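Local coordinates for protein enoyl-CoA hydratase (Geobacillus kaustophilus, PDB 2PPY) that probably catalyses the hydration of the double bond of enoyl-CoA thioesters in fatty acid beta-oxidation, as enoyl-CoA hydratases of the crotonase family do, at residues C107-T112 against A191-R196; L125-D130 against V184-P189. One frame throughout, in Å; residues are numbered along the deposited sequence.

Contact 1. Residues C107-T112 against A191-R196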
# COMPACT_ATOMS: atom_id res chain seq x y z
N CYS A 107 7.96 29.74 5.99
CA CYS A 107 8.69 30.62 6.90
C CYS A 107 7.72 31.06 7.98
O CYS A 107 6.94 31.98 7.78
CB CYS A 107 9.23 31.84 6.14
SG CYS A 107 10.32 32.89 7.14
N LEU A 108 7.77 30.39 9.13
CA LEU A 108 6.86 30.70 10.23
C LEU A 108 7.40 31.74 11.21
O LEU A 108 8.33 31.47 11.98
CB LEU A 108 6.51 29.40 10.95
CG LEU A 108 6.04 28.27 10.02
CD1 LEU A 108 5.82 26.99 10.83
CD2 LEU A 108 4.75 28.68 9.29
N GLU A 109 6.81 32.93 11.18
CA GLU A 109 7.22 34.01 12.07
C GLU A 109 6.16 34.38 13.09
O GLU A 109 6.39 35.20 13.97
CB GLU A 109 7.58 35.25 11.24
CG GLU A 109 8.88 35.12 10.46
CD GLU A 109 9.13 36.30 9.55
OE1 GLU A 109 8.42 36.42 8.53
OE2 GLU A 109 10.02 37.12 9.86
N GLY A 110 4.98 33.76 12.97
CA GLY A 110 3.91 34.04 13.90
C GLY A 110 3.07 32.81 14.18
O GLY A 110 3.45 31.70 13.80
N HIS A 111 1.94 32.99 14.84
CA HIS A 111 1.05 31.88 15.15
C HIS A 111 0.73 31.08 13.90
O HIS A 111 0.34 31.64 12.87
CB HIS A 111 -0.25 32.39 15.78
CG HIS A 111 -0.07 33.02 17.13
ND1 HIS A 111 -0.52 34.29 17.43
CD2 HIS A 111 0.52 32.55 18.26
CE1 HIS A 111 -0.22 34.57 18.69
NE2 HIS A 111 0.41 33.54 19.21
N THR A 112 0.91 29.76 14.00
CA THR A 112 0.66 28.83 12.90
C THR A 112 -0.27 27.75 13.43
O THR A 112 0.18 26.71 13.91
CB THR A 112 1.98 28.18 12.43
OG1 THR A 112 2.91 29.21 12.06
CG2 THR A 112 1.74 27.29 11.23
N ALA A 191 14.21 37.69 14.98
CA ALA A 191 14.58 38.73 14.03
C ALA A 191 15.45 38.28 12.86
O ALA A 191 15.70 39.05 11.93
CB ALA A 191 15.28 39.87 14.78
N GLU A 192 15.91 37.04 12.89
CA GLU A 192 16.76 36.52 11.83
C GLU A 192 16.07 35.42 11.01
O GLU A 192 16.66 34.85 10.10
CB GLU A 192 18.04 35.95 12.43
CG GLU A 192 18.85 36.95 13.23
CD GLU A 192 19.88 36.29 14.12
OE1 GLU A 192 20.67 35.46 13.60
OE2 GLU A 192 19.91 36.59 15.33
N THR A 193 14.81 35.15 11.34
CA THR A 193 14.06 34.09 10.66
C THR A 193 14.00 34.23 9.15
O THR A 193 14.34 33.29 8.43
CB THR A 193 12.63 34.00 11.23
OG1 THR A 193 12.71 33.73 12.64
CG2 THR A 193 11.86 32.87 10.56
N ARG A 194 13.56 35.38 8.66
CA ARG A 194 13.47 35.61 7.22
C ARG A 194 14.85 35.56 6.59
O ARG A 194 15.04 34.99 5.51
CB ARG A 194 12.84 36.96 6.92
CG ARG A 194 11.37 37.04 7.21
CD ARG A 194 10.74 38.19 6.46
NE ARG A 194 9.30 38.23 6.65
CZ ARG A 194 8.48 39.02 5.96
NH1 ARG A 194 8.97 39.84 5.03
NH2 ARG A 194 7.18 38.98 6.19
N GLU A 195 15.81 36.17 7.27
CA GLU A 195 17.19 36.23 6.81
C GLU A 195 17.77 34.83 6.62
O GLU A 195 18.25 34.49 5.54
CB GLU A 195 18.03 37.00 7.83
CG GLU A 195 19.45 37.30 7.37
CD GLU A 195 20.30 37.89 8.49
OE1 GLU A 195 19.72 38.37 9.49
OE2 GLU A 195 21.54 37.87 8.36
N ARG A 196 17.72 34.02 7.67
CA ARG A 196 18.27 32.67 7.60
C ARG A 196 17.49 31.74 6.67
O ARG A 196 18.06 30.84 6.07
CB ARG A 196 18.39 32.09 9.01
CG ARG A 196 19.26 32.96 9.92
CD ARG A 196 19.60 32.28 11.23
NE ARG A 196 20.30 31.03 11.01
CZ ARG A 196 20.73 30.23 11.99
NH1 ARG A 196 20.52 30.57 13.25
NH2 ARG A 196 21.35 29.09 11.70
O HOH W 1 12.50 37.42 10.66
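Glu109 and Arg194 form a salt bridge where, in this crotonase fold, strand 103-108 of the central sheet runs out beside the start of helix 193-205. Arg194 NE donates to Glu109 OE1 over 2.8 Å at an N-H...O angle of 171°; the acceptor uses its syn lone pair and lies in the guanidinium plane, at its edge. The two side chains cross at about a right angle, with the carboxylate and guanidinium planes 48° apart, and the single NE to OE1 bond carries the pair. Glu109 OE2 instead lies 3.0 Å from Arg194 CG, a tight fit, and accepts from a water at 2.6 Å that in turn takes the backbone N-H of Arg194 at 3.0 Å from that N. Both carboxylate oxygens are thus tied to one residue in the first turn of a helix, whose N-terminal end would probably add to the stabilisation of the negative charge.

Beside the ion pair the packing is apolar. Thr193 CG2 meets Glu109 CG at 3.7 Å, the two side chains sliding past each other in opposite directions. Further out, Thr193 OG1 is hydrogen-bonded to Gln190 O, a bond that probably helps hold the methyl toward the strand, while Arg194 NH2 forms a second salt bridge with Asp61 and its chain rests on Met59 of strand 55-60. The same methyl, Thr193 CG2, meets Cys107 SG at 3.8 Å, the sulfur reaching it because SG stands anti to the backbone N (chi1 -173°).

Contact 2. Residues L125-D130 against V184-P189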
# COMPACT_ATOMS: atom_id res chain seq x y z
N LEU A 125 9.45 21.90 3.83
CA LEU A 125 10.18 22.22 5.05
C LEU A 125 9.48 23.33 5.83
O LEU A 125 8.73 24.11 5.26
CB LEU A 125 11.60 22.68 4.71
CG LEU A 125 12.53 21.74 3.95
CD1 LEU A 125 13.71 22.52 3.37
CD2 LEU A 125 13.01 20.63 4.87
N ARG A 126 9.75 23.40 7.13
CA ARG A 126 9.16 24.41 8.00
C ARG A 126 10.22 25.02 8.92
O ARG A 126 10.85 24.30 9.70
CB ARG A 126 8.05 23.79 8.85
CG ARG A 126 6.79 23.43 8.06
CD ARG A 126 6.02 22.30 8.75
NE ARG A 126 6.77 21.05 8.67
CZ ARG A 126 6.93 20.34 7.56
NH1 ARG A 126 6.39 20.75 6.42
NH2 ARG A 126 7.66 19.23 7.58
N PHE A 127 10.43 26.33 8.81
CA PHE A 127 11.40 27.05 9.65
C PHE A 127 10.60 28.03 10.50
O PHE A 127 9.77 28.77 9.98
CB PHE A 127 12.42 27.83 8.80
CG PHE A 127 13.26 26.97 7.88
CD1 PHE A 127 13.40 25.60 8.09
CD2 PHE A 127 13.94 27.55 6.80
CE1 PHE A 127 14.19 24.81 7.24
CE2 PHE A 127 14.73 26.77 5.95
CZ PHE A 127 14.86 25.40 6.17
N MSE A 128 10.85 28.04 11.81
CA MSE A 128 10.09 28.92 12.70
C MSE A 128 10.94 29.81 13.61
O MSE A 128 12.02 29.42 14.04
CB MSE A 128 9.15 28.06 13.54
CG MSE A 128 8.19 28.81 14.44
SE MSE A 128 6.80 27.62 15.06
CE MSE A 128 5.26 28.76 14.81
N GLY A 129 10.43 31.01 13.91
CA GLY A 129 11.14 31.93 14.78
C GLY A 129 11.02 31.52 16.24
O GLY A 129 9.99 30.98 16.64
N ASP A 130 12.05 31.79 17.04
CA ASP A 130 11.99 31.37 18.44
C ASP A 130 10.98 32.11 19.31
O ASP A 130 10.83 31.80 20.49
CB ASP A 130 13.39 31.41 19.09
CG ASP A 130 14.04 32.78 19.08
OD1 ASP A 130 15.20 32.87 19.52
OD2 ASP A 130 13.41 33.77 18.64
N VAL A 184 8.83 21.11 13.04
CA VAL A 184 9.52 22.12 12.22
C VAL A 184 10.93 21.60 12.04
O VAL A 184 11.38 20.77 12.84
CB VAL A 184 9.57 23.52 12.90
CG1 VAL A 184 8.16 24.02 13.16
CG2 VAL A 184 10.37 23.46 14.21
N ASN A 185 11.62 22.06 11.00
CA ASN A 185 12.99 21.62 10.73
C ASN A 185 14.06 22.53 11.32
O ASN A 185 15.20 22.12 11.52
CB ASN A 185 13.24 21.51 9.23
CG ASN A 185 12.19 20.68 8.53
OD1 ASN A 185 11.08 21.14 8.26
ND2 ASN A 185 12.54 19.43 8.24
N ARG A 186 13.69 23.78 11.58
CA ARG A 186 14.63 24.75 12.14
C ARG A 186 13.91 25.78 12.99
O ARG A 186 12.76 26.13 12.72
CB ARG A 186 15.34 25.52 11.02
CG ARG A 186 16.17 24.69 10.07
CD ARG A 186 17.60 24.57 10.54
NE ARG A 186 18.44 24.04 9.48
CZ ARG A 186 18.32 22.82 8.96
NH1 ARG A 186 17.38 21.99 9.42
NH2 ARG A 186 19.12 22.43 7.98
N VAL A 187 14.60 26.26 14.01
CA VAL A 187 14.08 27.31 14.87
C VAL A 187 15.18 28.36 14.86
O VAL A 187 16.30 28.10 15.31
CB VAL A 187 13.83 26.84 16.32
CG1 VAL A 187 13.72 28.05 17.25
CG2 VAL A 187 12.54 26.03 16.39
N PHE A 188 14.88 29.53 14.30
CA PHE A 188 15.85 30.61 14.20
C PHE A 188 15.52 31.75 15.15
O PHE A 188 14.38 31.87 15.63
CB PHE A 188 15.87 31.19 12.78
CG PHE A 188 16.21 30.21 11.69
CD1 PHE A 188 17.34 29.40 11.78
CD2 PHE A 188 15.43 30.15 10.53
CE1 PHE A 188 17.70 28.56 10.72
CE2 PHE A 188 15.79 29.32 9.47
CZ PHE A 188 16.92 28.53 9.56
N PRO A 189 16.51 32.60 15.47
CA PRO A 189 16.25 33.73 16.36
C PRO A 189 15.19 34.56 15.62
O PRO A 189 15.36 34.85 14.44
CB PRO A 189 17.59 34.45 16.43
CG PRO A 189 18.57 33.33 16.28
CD PRO A 189 17.95 32.49 15.18
O HOH W 2 9.33 19.51 9.81
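Phe127 and Phe188 meet in an offset edge-to-face pair: the planes stand at 71°, the centroids are 5.4 Å apart, and Phe188 presents its CE2-CZ edge to one face of Phe127, with CE2 3.7 Å from Phe127 CD2. Both come off the same face of the sheet, where helix 193-205 lies against them and Tyr200 makes another edge-to-face pair with Phe127. Each ring swings with CG anti to the carbonyl carbon (chi1 -61° and -59°), which brings the Phe188 edge to the Phe127 face. Arg186 runs alongside Phe127, pointing the same way, its CG 3.5 Å from Phe127 CE1, while its CB sits over a face of Phe188. With an alanine in place of Phe127, the edge of Phe188 would probably lose the face it packs on, and a gap would be likely to open beside Arg186 CG.

The backbones form a parallel ladder, strand 186-188 being added to strand 125-129 at one end of the sheet. Met128, here selenomethionine, donates N to Arg186 O at 2.9 Å, and its O accepts from Phe188 N; Asp130 N continues to Phe188 O at 2.7 Å. At the start of the ladder the side-chain oxygen OD1 of Asn185 takes the part of a backbone carbonyl for Arg126 N, at 2.9 Å, while Asn185 N donates to Arg126 O. Asn185 ND2 bonds Ser161 of the second subunit, and the Arg186 guanidinium bridges to Asp165 of that subunit. Asn185 and Arg186, at the start of this outermost strand, therefore serve both the pairing with strand 125-129 and the subunit interface.

Both contacts bring the C-terminal half onto the parallel part of one sheet, and contact 2 is nested within the chain loop that contact 1 closes. They adjoin directly, with centres about 7 Å apart: Leu108 N lies 2.7 Å from Phe127 O, a probable hydrogen bond between neighbouring strands. Contact 1 is the more buried and is touched by no other chain, yet it is small, 211 Å², and rests on a charge pair and a water. Contact 2, 612 Å², is only partly buried and depends on backbone bonds and aromatic packing, with Asn185 and Arg186 reaching the second subunit. Strand 186-188 leads straight into helix 193-205, linking the two.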